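Local atomic coordinates of putative branched chain amino acid ABC transporter, periplasmic amino acid-binding protein (PDB entry 4XFK), a protein that probably serves as the periplasmic amino acid-binding component of an ABC-type amino-acid transport system. Residues A[268-272]-A[374-379]. The protein carries 1 engineered substitution. Numbering follows the deposited sequence.
Sequences FNPEA and FLPFKT. With ACT (acetate ion), chain C.
An Asx turn in the loop between strand 263-266 and helix 274-288 meets strand 373-380 through the side chain of Asn269, which packs on Pro376 and bonds to Phe374. CG of Asn269 stands anti to the backbone N (chi1 178°), and this rotation carries the amide toward the strand. ND2 then donates to the carbonyl O of Phe374 at 2.9 Å. The bond is nearly straight at the hydrogen (165°) and the acceptor lies almost in the plane of the amide, yet the donor sits well above the carbonyl plane of Phe374, away from the lone-pair directions. ND2 also bonds to Gln357 on strand 350-360, the antiparallel neighbour of 373-380, so two acceptors on adjacent strands hold the amide.

The other end of that amide closes the turn: Asn269 OD1 accepts from Glu271 N at 2.9 Å, while Ala272 N reaches Asn269 O at 3.0 Å in the type I beta turn spanning Asn269 to Ala272. With both ends engaged, the amide has little freedom to flip. Its OD1 also lies 3.3 Å from Pro376 CD, and the side chains of Asn269 and Pro376 cross at about a right angle.

Farther along, Ala272 CB meets Pro376 CB at 4.1 Å, an apolar touch flanked by the methyl of an acetate, probably from the crystallisation liquor. Thr379 OG1 donates to OXT of this ion at 2.8 Å. The carboxylate of Glu271 passes Leu375 CD1, with OE1 4.0 Å away, while this oxygen takes its hydrogen bond from Arg364 N. A buried asparagine thus joins an Asx turn and the type I beta turn that overlaps it to a beta strand in a periplasmic-binding-protein fold.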
loop_
_atom_site.group_PDB
_atom_site.type_symbol
_atom_site.label_atom_id
_atom_site.label_comp_id
_atom_site.label_asym_id
_atom_site.label_seq_id
_atom_site.Cartn_x
_atom_site.Cartn_y
_atom_site.Cartn_z
ATOM N N PHE A 268 7.801 -6.117 2.073
ATOM C CA PHE A 268 8.267 -6.797 3.279
ATOM C C PHE A 268 8.018 -8.305 3.276
ATOM O O PHE A 268 7.018 -8.791 2.735
ATOM C CB PHE A 268 7.579 -6.179 4.504
ATOM C CG PHE A 268 7.876 -6.896 5.794
ATOM C CD1 PHE A 268 9.098 -6.733 6.429
ATOM C CD2 PHE A 268 6.937 -7.740 6.365
ATOM C CE1 PHE A 268 9.379 -7.399 7.623
ATOM C CE2 PHE A 268 7.213 -8.409 7.558
ATOM C CZ PHE A 268 8.432 -8.236 8.177
ATOM N N ASN A 269 8.926 -9.040 3.905
ATOM C CA ASN A 269 8.647 -10.408 4.296
ATOM C C ASN A 269 9.483 -10.662 5.546
ATOM O O ASN A 269 10.615 -10.200 5.622
ATOM C CB ASN A 269 9.001 -11.380 3.159
ATOM C CG ASN A 269 8.771 -12.825 3.532
ATOM O OD1 ASN A 269 9.551 -13.406 4.280
ATOM N ND2 ASN A 269 7.704 -13.419 3.005
ATOM N N PRO A 270 8.930 -11.374 6.540
ATOM C CA PRO A 270 9.682 -11.605 7.781
ATOM C C PRO A 270 11.078 -12.208 7.585
ATOM O O PRO A 270 11.954 -11.942 8.408
ATOM C CB PRO A 270 8.802 -12.597 8.544
ATOM C CG PRO A 270 7.427 -12.325 8.058
ATOM C CD PRO A 270 7.555 -11.900 6.620
ATOM N N GLU A 271 11.271 -13.012 6.537
ATOM C CA GLU A 271 12.548 -13.694 6.290
ATOM C C GLU A 271 13.391 -13.032 5.212
ATOM O O GLU A 271 14.397 -13.602 4.786
ATOM C CB GLU A 271 12.323 -15.119 5.792
ATOM C CG GLU A 271 11.440 -16.000 6.614
ATOM C CD GLU A 271 11.264 -17.353 5.950
ATOM O OE1 GLU A 271 10.112 -17.724 5.656
ATOM O OE2 GLU A 271 12.284 -18.037 5.708
ATOM N N ALA A 272 12.979 -11.864 4.734
ATOM C CA ALA A 272 13.649 -11.267 3.583
ATOM C C ALA A 272 14.883 -10.452 3.937
ATOM O O ALA A 272 15.724 -10.211 3.077
ATOM C CB ALA A 272 12.676 -10.440 2.756
ATOM N N PHE A 374 4.142 -17.152 3.040
ATOM C CA PHE A 374 4.835 -16.439 1.985
ATOM C C PHE A 374 6.340 -16.552 2.155
ATOM O O PHE A 374 6.893 -16.161 3.173
ATOM C CB PHE A 374 4.344 -14.991 1.942
ATOM C CG PHE A 374 2.920 -14.885 1.485
ATOM C CD1 PHE A 374 1.872 -14.961 2.391
ATOM C CD2 PHE A 374 2.623 -14.777 0.131
ATOM C CE1 PHE A 374 0.548 -14.903 1.957
ATOM C CE2 PHE A 374 1.307 -14.714 -0.300
ATOM C CZ PHE A 374 0.271 -14.777 0.614
ATOM N N LEU A 375 6.990 -17.121 1.144
ATOM C CA LEU A 375 8.426 -17.359 1.158
ATOM C C LEU A 375 9.059 -16.414 0.146
ATOM O O LEU A 375 8.694 -16.436 -1.029
ATOM C CB LEU A 375 8.708 -18.804 0.745
ATOM C CG LEU A 375 10.178 -19.227 0.700
ATOM C CD1 LEU A 375 10.693 -19.477 2.101
ATOM C CD2 LEU A 375 10.366 -20.467 -0.181
ATOM N N PRO A 376 10.003 -15.570 0.595
ATOM C CA PRO A 376 10.640 -14.627 -0.331
ATOM C C PRO A 376 11.605 -15.332 -1.282
ATOM O O PRO A 376 12.303 -16.255 -0.855
ATOM C CB PRO A 376 11.413 -13.692 0.606
ATOM C CG PRO A 376 11.730 -14.533 1.799
ATOM C CD PRO A 376 10.589 -15.511 1.949
ATOM N N PHE A 377 11.649 -14.910 -2.546
ATOM C CA PHE A 377 12.618 -15.486 -3.484
ATOM C C PHE A 377 13.423 -14.461 -4.288
ATOM O O PHE A 377 14.389 -14.826 -4.956
ATOM C CB PHE A 377 11.974 -16.532 -4.408
ATOM C CG PHE A 377 10.916 -15.984 -5.329
ATOM C CD1 PHE A 377 11.263 -15.380 -6.530
ATOM C CD2 PHE A 377 9.568 -16.111 -5.014
ATOM C CE1 PHE A 377 10.290 -14.889 -7.386
ATOM C CE2 PHE A 377 8.597 -15.622 -5.865
ATOM C CZ PHE A 377 8.956 -15.025 -7.060
ATOM N N LYS A 378 13.028 -13.192 -4.229
ATOM C CA LYS A 378 13.747 -12.131 -4.930
ATOM C C LYS A 378 13.486 -10.797 -4.254
ATOM O O LYS A 378 12.339 -10.441 -4.005
ATOM C CB LYS A 378 13.319 -12.055 -6.403
ATOM C CG LYS A 378 13.917 -10.885 -7.185
ATOM C CD LYS A 378 15.431 -11.007 -7.308
ATOM C CE LYS A 378 16.013 -9.853 -8.111
ATOM N NZ LYS A 378 17.500 -9.918 -8.205
ATOM N N THR A 379 14.548 -10.060 -3.957
ATOM C CA THR A 379 14.404 -8.702 -3.447
ATOM C C THR A 379 15.008 -7.729 -4.440
ATOM O O THR A 379 16.164 -7.875 -4.842
ATOM C CB THR A 379 15.092 -8.516 -2.091
ATOM O OG1 THR A 379 14.424 -9.310 -1.107
ATOM C CG2 THR A 379 15.046 -7.053 -1.667
HETATM C C ACT C . 15.121 -12.957 -0.625
HETATM O O ACT C . 15.698 -13.742 -1.415
HETATM O OXT ACT C . 14.420 -12.073 -1.167
HETATM C CH3 ACT C . 15.248 -13.074 0.867
#